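Local coordinates for protein acidocalcisomal pyrophosphatase (Trypanosoma cruzi, PDB 5CUX) that probably hydrolyses inorganic pyrophosphate to phosphate with magnesium as cofactor, and holds pyrophosphate in this crystal of its pyrophosphatase domain, the N-terminal domain having been cut away, at residues T131-D136 against V144-P149; L174-D179 against N232-N237; R90-I95 against V112-K117. One frame throughout, in Å; residues are numbered along the deposited sequence.

From the N terminus, contact 3 closes first: 90-95 meets 112-117 across a loop that carries strand 104-106. Contact 1 follows, 131-136 folding back on 144-149 with seven residues between them, in the connection from strand 124-128 to strand 150-154. Contact 2 closes last and spans far more chain: 174-179 on strand 165-178 pairs with 232-237, after 52 residues that include strand 181-190 and helix 212-222. The three lie in series, so none nests in or crosses another. Contacts 2 and 3 both reach one pyrophosphate although their centres are about 21 Å apart, and the side chain of Asp148 in contact 1 comes within about 5 Å, nearest atoms, of the same molecule.

Contact 1: residues T131-D136 against V144-P149; sequences TWESTD and VGDNDP
Glu133 engages the 144-149 loop through both its backbone and its carboxylate. Its N donates to Asp148 O at 2.9 Å with an N-H...O angle of 155°, and its OE1 accepts from Asp146 N at 3.1 Å, met nearly along the C-O axis. Glu133 O also takes a weak bond from Asn147 N, so one residue touches three consecutive backbone positions of the loop. The carboxylates of Glu133 and Asp146 lie close, planes 27° apart, as like charges, two acceptors with no bond between them. Asp146 CG lies between its own backbone N and carbonyl carbon (chi1 68°), which turns OD1 back to a weak bond from Asp148 N at 2.9 Å.

On another flank, the Asn147 amide stands at the edge of the Trp132 indole, the two planes perpendicular, while Ser134 CA lies 3.5 Å above the indole plane, toward the rim of one face. The chains run in roughly opposite directions. At one end Gly145 N makes a weak bond to Ser134 O at 3.0 Å; at the other Pro149 CA offers a C-H to Thr131 O at 3.5 Å.

Farther out, Glu133 OE2 accepts from Trp184 N, Thr131 OG1 bonds to Leu128 O and Ile150 N, and helix 243-262 packs on the indole through Met256, Trp257 and Leu260. Asp146, Asp151 and Asp183 bind magnesium in another crystal structure of this protein, though none is bound to this chain here. The run Asp146 to Asp151, Asp-Asn-Asp-Pro-Ile-Asp, is the acidic signature loop of soluble inorganic pyrophosphatases.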
loop_
_atom_site.group_PDB
_atom_site.type_symbol
_atom_site.label_atom_id
_atom_site.label_comp_id
_atom_site.label_asym_id
_atom_site.label_seq_id
_atom_site.Cartn_x
_atom_site.Cartn_y
_atom_site.Cartn_z
ATOM N N THR A 131 -31.270 3.537 5.541
ATOM C CA THR A 131 -31.778 2.370 4.861
ATOM C C THR A 131 -32.888 1.720 5.689
ATOM O O THR A 131 -32.989 1.911 6.890
ATOM C CB THR A 131 -30.664 1.326 4.538
ATOM O OG1 THR A 131 -29.926 1.002 5.722
ATOM C CG2 THR A 131 -29.746 1.860 3.455
ATOM N N TRP A 132 -33.759 0.995 5.012
ATOM C CA TRP A 132 -34.824 0.304 5.689
ATOM C C TRP A 132 -35.232 -0.908 4.858
ATOM O O TRP A 132 -35.567 -0.807 3.680
ATOM C CB TRP A 132 -35.988 1.240 5.939
ATOM C CG TRP A 132 -36.973 0.671 6.926
ATOM C CD1 TRP A 132 -36.740 0.325 8.252
ATOM C CD2 TRP A 132 -38.340 0.366 6.672
ATOM N NE1 TRP A 132 -37.895 -0.175 8.822
ATOM C CE2 TRP A 132 -38.888 -0.159 7.873
ATOM C CE3 TRP A 132 -39.161 0.483 5.543
ATOM C CZ2 TRP A 132 -40.225 -0.564 7.969
ATOM C CZ3 TRP A 132 -40.495 0.079 5.633
ATOM C CH2 TRP A 132 -41.016 -0.439 6.838
ATOM N N GLU A 133 -35.160 -2.068 5.491
ATOM C CA GLU A 133 -35.471 -3.316 4.834
ATOM C C GLU A 133 -36.903 -3.610 5.248
ATOM O O GLU A 133 -37.132 -4.317 6.188
ATOM C CB GLU A 133 -34.496 -4.376 5.345
ATOM C CG GLU A 133 -33.843 -5.319 4.325
ATOM C CD GLU A 133 -33.443 -6.667 5.002
ATOM O OE1 GLU A 133 -34.295 -7.248 5.734
ATOM O OE2 GLU A 133 -32.296 -7.156 4.819
ATOM N N SER A 134 -37.861 -3.053 4.518
ATOM C CA SER A 134 -39.288 -3.170 4.811
ATOM C C SER A 134 -39.966 -4.512 4.857
ATOM O O SER A 134 -39.807 -5.330 3.939
ATOM C CB SER A 134 -40.078 -2.351 3.825
ATOM O OG SER A 134 -41.439 -2.420 4.160
ATOM N N THR A 135 -40.782 -4.721 5.893
ATOM C CA THR A 135 -41.522 -5.984 5.992
ATOM C C THR A 135 -42.563 -6.023 4.884
ATOM O O THR A 135 -42.985 -7.104 4.453
ATOM C CB THR A 135 -42.250 -6.166 7.341
ATOM O OG1 THR A 135 -42.473 -4.886 7.951
ATOM C CG2 THR A 135 -41.425 -7.057 8.266
ATOM N N ASP A 136 -42.966 -4.847 4.411
ATOM C CA ASP A 136 -43.926 -4.783 3.338
ATOM C C ASP A 136 -43.338 -5.068 1.964
ATOM O O ASP A 136 -43.993 -4.843 0.958
ATOM C CB ASP A 136 -44.567 -3.419 3.313
ATOM C CG ASP A 136 -45.654 -3.277 4.332
ATOM O OD1 ASP A 136 -46.648 -4.037 4.207
ATOM O OD2 ASP A 136 -45.518 -2.415 5.239
ATOM N N VAL A 144 -39.960 -11.566 3.269
ATOM C CA VAL A 144 -40.179 -10.165 3.477
ATOM C C VAL A 144 -39.014 -9.546 4.243
ATOM O O VAL A 144 -38.170 -10.249 4.787
ATOM C CB VAL A 144 -41.514 -9.923 4.219
ATOM C CG1 VAL A 144 -42.392 -11.048 3.980
ATOM C CG2 VAL A 144 -41.316 -9.713 5.718
ATOM N N GLY A 145 -38.977 -8.220 4.269
ATOM C CA GLY A 145 -37.924 -7.531 4.974
ATOM C C GLY A 145 -38.067 -7.722 6.460
ATOM O O GLY A 145 -39.126 -8.100 6.905
ATOM N N ASP A 146 -37.000 -7.418 7.199
ATOM C CA ASP A 146 -36.896 -7.576 8.644
ATOM C C ASP A 146 -37.024 -6.293 9.428
ATOM O O ASP A 146 -36.618 -6.207 10.588
ATOM C CB ASP A 146 -35.543 -8.201 8.988
ATOM C CG ASP A 146 -34.337 -7.264 8.711
ATOM O OD1 ASP A 146 -34.496 -6.031 8.552
ATOM O OD2 ASP A 146 -33.204 -7.792 8.679
ATOM N N ASN A 147 -37.546 -5.275 8.792
ATOM C CA ASN A 147 -37.716 -4.014 9.459
ATOM C C ASN A 147 -36.565 -3.310 10.144
ATOM O O ASN A 147 -36.771 -2.627 11.146
ATOM C CB ASN A 147 -38.841 -4.136 10.439
ATOM C CG ASN A 147 -39.970 -3.262 10.055
ATOM O OD1 ASN A 147 -40.805 -3.608 9.179
ATOM N ND2 ASN A 147 -39.987 -2.071 10.645
ATOM N N ASP A 148 -35.363 -3.429 9.597
ATOM C CA ASP A 148 -34.198 -2.775 10.179
ATOM C C ASP A 148 -33.378 -2.171 9.092
ATOM O O ASP A 148 -33.649 -2.384 7.916
ATOM C CB ASP A 148 -33.297 -3.781 10.846
ATOM C CG ASP A 148 -33.972 -4.522 11.921
ATOM O OD1 ASP A 148 -34.368 -3.838 12.888
ATOM O OD2 ASP A 148 -34.110 -5.766 11.796
ATOM N N PRO A 149 -32.354 -1.399 9.469
ATOM C CA PRO A 149 -31.464 -0.769 8.490
ATOM C C PRO A 149 -30.730 -1.917 7.803
ATOM O O PRO A 149 -30.761 -3.030 8.306
ATOM C CB PRO A 149 -30.544 0.046 9.367
ATOM C CG PRO A 149 -31.433 0.437 10.504
ATOM C CD PRO A 149 -32.199 -0.791 10.802
#

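Contact 2: residues L174-D179 against N232-N237; sequences LGMIDD and NKFVFN. With POP (pyrophosphate 2-), chain D.
Met176 faces Phe234 as a non-hydrogen-bonded antiparallel pair, CA to CA 4.4 Å, at an edge of the beta barrel that forms the core of soluble pyrophosphatases. The Met176 side chain shows how the joint is filled. Its CB lies 3.4 Å from Phe234 CE1; CG, anti to the backbone N (chi1 166°), carries the chain on to Lys233 O at 3.8 Å, and SD then passes beside the Asn232 side chain. The sulfur sits 5.3 Å from the centroid of the Phe234 ring and 41° off its normal, an oblique Met-aromatic contact. At the tip the chain bends at chi3, turning CE; outside the two segments the side chain touches Tyr223 and Asp183. Leu174 CG adds a second apolar contact at Phe234 CE1, and His217 meets the same ring edge-to-face.

Two backbone bonds flank the pair: Ile177 N to Lys233 O at 2.7 Å, almost straight at 176°, and Val235 N to Gly175 O at 2.8 Å. Where the strands drift apart, water takes over. One molecule links Gly175 N to Val235 O, another Ile177 O to Lys233 N. Ile177 CD1 packs on Val235 CG1 at 3.6 Å, the two side chains crossing at about a right angle.

Strand 165-178 ends at the pyrophosphate pocket, where Asp178 OD2 lies 2.6 Å from O3 of the pyrophosphate.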
loop_
_atom_site.group_PDB
_atom_site.type_symbol
_atom_site.label_atom_id
_atom_site.label_comp_id
_atom_site.label_asym_id
_atom_site.label_seq_id
_atom_site.Cartn_x
_atom_site.Cartn_y
_atom_site.Cartn_z
ATOM N N LEU A 174 -24.673 -10.635 0.587
ATOM C CA LEU A 174 -25.053 -11.997 0.940
ATOM C C LEU A 174 -26.508 -12.004 1.427
ATOM O O LEU A 174 -26.884 -11.230 2.341
ATOM C CB LEU A 174 -24.140 -12.511 2.065
ATOM C CG LEU A 174 -24.171 -13.965 2.602
ATOM C CD1 LEU A 174 -23.888 -15.016 1.523
ATOM C CD2 LEU A 174 -23.118 -14.087 3.694
ATOM N N GLY A 175 -27.325 -12.884 0.856
ATOM C CA GLY A 175 -28.703 -12.933 1.289
ATOM C C GLY A 175 -28.952 -13.968 2.355
ATOM O O GLY A 175 -29.191 -15.145 2.040
ATOM N N MET A 176 -28.904 -13.575 3.618
ATOM C CA MET A 176 -29.132 -14.575 4.651
ATOM C C MET A 176 -30.567 -14.502 5.143
ATOM O O MET A 176 -31.120 -13.412 5.287
ATOM C CB MET A 176 -28.178 -14.386 5.855
ATOM C CG MET A 176 -28.625 -15.206 7.085
ATOM S SD MET A 176 -27.750 -15.031 8.643
ATOM C CE MET A 176 -28.575 -13.725 9.452
ATOM N N ILE A 177 -31.189 -15.641 5.399
ATOM C CA ILE A 177 -32.528 -15.590 5.931
ATOM C C ILE A 177 -32.385 -15.659 7.449
ATOM O O ILE A 177 -31.711 -16.543 7.964
ATOM C CB ILE A 177 -33.381 -16.762 5.468
ATOM C CG1 ILE A 177 -33.328 -16.908 3.934
ATOM C CG2 ILE A 177 -34.803 -16.541 5.955
ATOM C CD1 ILE A 177 -33.587 -15.595 3.141
ATOM N N ASP A 178 -32.992 -14.716 8.157
ATOM C CA ASP A 178 -32.936 -14.677 9.600
ATOM C C ASP A 178 -34.354 -14.584 10.136
ATOM O O ASP A 178 -34.998 -13.545 10.052
ATOM C CB ASP A 178 -32.140 -13.467 10.073
ATOM C CG ASP A 178 -32.060 -13.358 11.605
ATOM O OD1 ASP A 178 -33.032 -13.728 12.278
ATOM O OD2 ASP A 178 -31.039 -12.874 12.146
ATOM N N ASP A 179 -34.826 -15.700 10.686
ATOM C CA ASP A 179 -36.150 -15.839 11.291
ATOM C C ASP A 179 -37.291 -15.580 10.327
ATOM O O ASP A 179 -38.235 -14.838 10.633
ATOM C CB ASP A 179 -36.243 -14.962 12.553
ATOM C CG ASP A 179 -35.216 -15.383 13.645
ATOM O OD1 ASP A 179 -34.295 -16.223 13.362
ATOM O OD2 ASP A 179 -35.318 -14.872 14.793
ATOM N N ASN A 232 -28.427 -21.392 9.511
ATOM C CA ASN A 232 -29.153 -20.353 8.830
ATOM C C ASN A 232 -29.210 -20.616 7.344
ATOM O O ASN A 232 -28.282 -21.183 6.741
ATOM C CB ASN A 232 -28.503 -19.027 9.103
ATOM C CG ASN A 232 -28.965 -18.438 10.370
ATOM O OD1 ASN A 232 -28.268 -17.649 10.992
ATOM N ND2 ASN A 232 -30.156 -18.802 10.777
ATOM N N LYS A 233 -30.332 -20.198 6.765
ATOM C CA LYS A 233 -30.589 -20.372 5.349
ATOM C C LYS A 233 -30.121 -19.185 4.503
ATOM O O LYS A 233 -30.063 -18.058 4.980
ATOM C CB LYS A 233 -32.085 -20.649 5.165
ATOM C CG LYS A 233 -32.481 -22.094 5.461
ATOM C CD LYS A 233 -31.439 -23.052 4.802
ATOM C CE LYS A 233 -31.524 -24.530 5.303
ATOM N NZ LYS A 233 -32.663 -25.308 4.689
ATOM N N PHE A 234 -29.779 -19.441 3.252
ATOM C CA PHE A 234 -29.300 -18.368 2.385
ATOM C C PHE A 234 -29.981 -18.322 1.016
ATOM O O PHE A 234 -30.324 -19.384 0.482
ATOM C CB PHE A 234 -27.799 -18.550 2.147
ATOM C CG PHE A 234 -26.951 -18.142 3.305
ATOM C CD1 PHE A 234 -26.576 -16.799 3.470
ATOM C CD2 PHE A 234 -26.538 -19.074 4.248
ATOM C CE1 PHE A 234 -25.807 -16.407 4.571
ATOM C CE2 PHE A 234 -25.782 -18.684 5.321
ATOM C CZ PHE A 234 -25.415 -17.343 5.487
ATOM N N VAL A 235 -30.176 -17.143 0.414
ATOM C CA VAL A 235 -30.754 -17.164 -0.947
ATOM C C VAL A 235 -29.574 -17.288 -1.959
ATOM O O VAL A 235 -28.400 -17.232 -1.567
ATOM C CB VAL A 235 -31.609 -15.908 -1.248
ATOM C CG1 VAL A 235 -32.781 -15.844 -0.333
ATOM C CG2 VAL A 235 -30.787 -14.670 -1.076
ATOM N N PHE A 236 -29.862 -17.453 -3.245
ATOM C CA PHE A 236 -28.792 -17.599 -4.234
ATOM C C PHE A 236 -27.814 -18.703 -3.845
ATOM O O PHE A 236 -26.705 -18.752 -4.369
ATOM C CB PHE A 236 -27.961 -16.314 -4.399
ATOM C CG PHE A 236 -28.766 -15.083 -4.679
ATOM C CD1 PHE A 236 -29.520 -14.971 -5.846
ATOM C CD2 PHE A 236 -28.800 -14.048 -3.761
ATOM C CE1 PHE A 236 -30.304 -13.858 -6.089
ATOM C CE2 PHE A 236 -29.580 -12.927 -3.997
ATOM C CZ PHE A 236 -30.339 -12.834 -5.168
ATOM N N ASN A 237 -28.199 -19.577 -2.918
ATOM C CA ASN A 237 -27.301 -20.656 -2.521
ATOM C C ASN A 237 -26.101 -20.215 -1.714
ATOM O O ASN A 237 -24.996 -20.707 -1.926
ATOM C CB ASN A 237 -26.769 -21.355 -3.749
ATOM C CG ASN A 237 -27.575 -22.540 -4.111
ATOM O OD1 ASN A 237 -27.666 -22.903 -5.287
ATOM N ND2 ASN A 237 -28.175 -23.179 -3.099
HETATM P P1 POP D . -29.839 -12.325 15.477
HETATM O O1 POP D . -28.333 -12.591 15.302
HETATM O O2 POP D . -30.192 -12.421 16.972
HETATM O O3 POP D . -30.657 -13.351 14.677
HETATM O O POP D . -30.174 -10.924 14.944
HETATM P P2 POP D . -30.691 -9.854 15.920
HETATM O O4 POP D . -29.493 -9.180 16.622
HETATM O O5 POP D . -31.491 -8.791 15.140
HETATM O O6 POP D . -31.598 -10.522 16.975
HETATM O O HOH W 1 -26.696 -14.691 -0.749
HETATM O O HOH W 2 -32.646 -19.279 8.276
#

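Contact 3: residues R90-I95 against V112-K117; sequences RAKFEI and VPRFYK. With POP (pyrophosphate 2-), chain D.
Lys92 runs between Tyr116 and Arg114 to the bound pyrophosphate, on the basic side of the pyrophosphate pocket of the soluble pyrophosphatase fold. Its chain crosses Tyr116 at about a right angle, laying CG over one ring face, 3.8 Å from the centroid and 26° off the normal, a CH-pi contact. Extended beyond CG, it then crosses Arg114 obliquely and sets NZ over one face of the guanidinium. Both cationic groups are turned to the same anion. Asp107 forms a salt bridge with Arg114 NH2, and Trp219 meets the Tyr116 ring edge-to-face.

Ala91 CA packs off-centre against the Phe115 ring, 4.2 Å from its centroid, at the single backbone bridge joining the segments. Tyr116 N donates to Arg90 O at 2.8 Å and Lys92 N to Arg114 O at 3.2 Å. Arg90, bent at chi3 (82°), makes a weak bond from NH1 to Tyr116 O, while its NH2 forms a salt bridge with Asp120 of the same chain and a hydrogen bond to His118 O of the third subunit, another copy of the protein.

At the anion, Lys92 NZ makes a weak bond to pyrophosphate O2 at 3.2 Å, and Arg114 NH2 stands 3.6 Å from O6.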
loop_
_atom_site.group_PDB
_atom_site.type_symbol
_atom_site.label_atom_id
_atom_site.label_comp_id
_atom_site.label_asym_id
_atom_site.label_seq_id
_atom_site.Cartn_x
_atom_site.Cartn_y
_atom_site.Cartn_z
ATOM N N ARG A 90 -17.374 -9.397 20.808
ATOM C CA ARG A 90 -18.630 -10.150 20.806
ATOM C C ARG A 90 -19.845 -9.572 21.526
ATOM O O ARG A 90 -20.825 -10.282 21.681
ATOM C CB ARG A 90 -18.412 -11.605 21.282
ATOM C CG ARG A 90 -18.007 -11.812 22.738
ATOM C CD ARG A 90 -17.750 -13.276 23.014
ATOM N NE ARG A 90 -16.420 -13.757 22.625
ATOM C CZ ARG A 90 -16.158 -15.039 22.313
ATOM N NH1 ARG A 90 -17.120 -15.962 22.344
ATOM N NH2 ARG A 90 -14.948 -15.426 21.937
ATOM N N ALA A 91 -19.806 -8.319 21.968
ATOM C CA ALA A 91 -20.977 -7.745 22.608
ATOM C C ALA A 91 -21.881 -7.265 21.474
ATOM O O ALA A 91 -21.435 -6.464 20.649
ATOM C CB ALA A 91 -20.570 -6.576 23.469
ATOM N N LYS A 92 -23.126 -7.751 21.410
ATOM C CA LYS A 92 -24.063 -7.329 20.366
ATOM C C LYS A 92 -24.586 -5.941 20.665
ATOM O O LYS A 92 -25.429 -5.809 21.527
ATOM C CB LYS A 92 -25.313 -8.203 20.279
ATOM C CG LYS A 92 -25.195 -9.602 19.678
ATOM C CD LYS A 92 -26.643 -10.288 19.454
ATOM C CE LYS A 92 -26.623 -11.894 19.584
ATOM N NZ LYS A 92 -27.734 -12.773 18.975
ATOM N N PHE A 93 -24.087 -4.908 19.983
ATOM C CA PHE A 93 -24.595 -3.540 20.126
ATOM C C PHE A 93 -25.480 -3.300 18.891
ATOM O O PHE A 93 -25.382 -4.033 17.883
ATOM C CB PHE A 93 -23.470 -2.540 20.112
ATOM C CG PHE A 93 -22.770 -2.427 21.393
ATOM C CD1 PHE A 93 -23.204 -1.521 22.352
ATOM C CD2 PHE A 93 -21.656 -3.198 21.653
ATOM C CE1 PHE A 93 -22.526 -1.386 23.548
ATOM C CE2 PHE A 93 -20.979 -3.063 22.844
ATOM C CZ PHE A 93 -21.413 -2.158 23.787
ATOM N N GLU A 94 -26.334 -2.281 18.953
ATOM C CA GLU A 94 -27.245 -2.022 17.853
ATOM C C GLU A 94 -27.737 -0.624 17.881
ATOM O O GLU A 94 -27.591 0.070 18.888
ATOM C CB GLU A 94 -28.457 -2.931 17.957
ATOM C CG GLU A 94 -29.230 -2.796 19.293
ATOM C CD GLU A 94 -30.438 -3.754 19.397
ATOM O OE1 GLU A 94 -30.403 -4.819 18.743
ATOM O OE2 GLU A 94 -31.413 -3.448 20.138
ATOM N N ILE A 95 -28.315 -0.198 16.766
ATOM C CA ILE A 95 -28.887 1.132 16.695
ATOM C C ILE A 95 -30.265 0.907 17.284
ATOM O O ILE A 95 -30.960 -0.027 16.874
ATOM C CB ILE A 95 -29.049 1.653 15.242
ATOM C CG1 ILE A 95 -27.678 1.940 14.644
ATOM C CG2 ILE A 95 -29.886 2.928 15.234
ATOM C CD1 ILE A 95 -27.718 2.424 13.247
ATOM N N VAL A 112 -30.522 -9.284 30.599
ATOM C CA VAL A 112 -29.086 -9.497 30.512
ATOM C C VAL A 112 -28.531 -9.041 29.148
ATOM O O VAL A 112 -29.094 -9.364 28.097
ATOM C CB VAL A 112 -28.772 -10.990 30.677
ATOM C CG1 VAL A 112 -29.635 -11.799 29.696
ATOM C CG2 VAL A 112 -27.286 -11.239 30.435
ATOM N N PRO A 113 -27.429 -8.276 29.155
ATOM C CA PRO A 113 -26.815 -7.802 27.919
ATOM C C PRO A 113 -26.333 -9.000 27.076
ATOM O O PRO A 113 -25.774 -9.957 27.616
ATOM C CB PRO A 113 -25.664 -6.959 28.434
ATOM C CG PRO A 113 -26.209 -6.405 29.696
ATOM C CD PRO A 113 -26.815 -7.620 30.317
ATOM N N ARG A 114 -26.549 -8.941 25.758
ATOM C CA ARG A 114 -26.162 -10.022 24.840
ATOM C C ARG A 114 -24.713 -9.978 24.340
ATOM O O ARG A 114 -24.127 -8.893 24.195
ATOM C CB ARG A 114 -27.105 -10.053 23.634
ATOM C CG ARG A 114 -26.773 -11.193 22.665
ATOM C CD ARG A 114 -27.973 -12.135 22.405
ATOM N NE ARG A 114 -28.991 -11.520 21.540
ATOM C CZ ARG A 114 -30.163 -12.076 21.213
ATOM N NH1 ARG A 114 -30.489 -13.283 21.686
ATOM N NH2 ARG A 114 -30.998 -11.428 20.390
ATOM N N PHE A 115 -24.161 -11.172 24.097
ATOM C CA PHE A 115 -22.793 -11.392 23.614
ATOM C C PHE A 115 -22.901 -12.628 22.731
ATOM O O PHE A 115 -23.749 -13.479 22.979
ATOM C CB PHE A 115 -21.817 -11.716 24.765
ATOM C CG PHE A 115 -21.499 -10.548 25.682
ATOM C CD1 PHE A 115 -22.446 -10.054 26.587
ATOM C CD2 PHE A 115 -20.257 -9.901 25.606
ATOM C CE1 PHE A 115 -22.161 -8.915 27.399
ATOM C CE2 PHE A 115 -19.960 -8.758 26.416
ATOM C CZ PHE A 115 -20.916 -8.266 27.309
ATOM N N TYR A 116 -22.064 -12.745 21.699
ATOM C CA TYR A 116 -22.132 -13.920 20.826
ATOM C C TYR A 116 -21.442 -15.074 21.519
ATOM O O TYR A 116 -20.294 -14.966 21.929
ATOM C CB TYR A 116 -21.430 -13.693 19.470
ATOM C CG TYR A 116 -22.076 -12.700 18.532
ATOM C CD1 TYR A 116 -23.380 -12.881 18.062
ATOM C CD2 TYR A 116 -21.404 -11.536 18.177
ATOM C CE1 TYR A 116 -23.992 -11.920 17.280
ATOM C CE2 TYR A 116 -22.003 -10.575 17.408
ATOM C CZ TYR A 116 -23.289 -10.764 16.974
ATOM O OH TYR A 116 -23.879 -9.736 16.305
ATOM N N LYS A 117 -22.142 -16.185 21.642
ATOM C CA LYS A 117 -21.614 -17.380 22.293
ATOM C C LYS A 117 -20.561 -18.039 21.359
ATOM O O LYS A 117 -19.457 -18.380 21.786
ATOM C CB LYS A 117 -22.828 -18.295 22.607
ATOM C CG LYS A 117 -22.636 -19.683 23.259
ATOM C CD LYS A 117 -22.494 -19.684 24.808
ATOM C CE LYS A 117 -23.413 -18.669 25.554
ATOM N NZ LYS A 117 -22.824 -17.271 25.655
HETATM P P1 POP D . -29.839 -12.325 15.477
HETATM O O1 POP D . -28.333 -12.591 15.302
HETATM O O2 POP D . -30.192 -12.421 16.972
HETATM O O3 POP D . -30.657 -13.351 14.677
HETATM O O POP D . -30.174 -10.924 14.944
HETATM P P2 POP D . -30.691 -9.854 15.920
HETATM O O4 POP D . -29.493 -9.180 16.622
HETATM O O5 POP D . -31.491 -8.791 15.140
HETATM O O6 POP D . -31.598 -10.522 16.975
#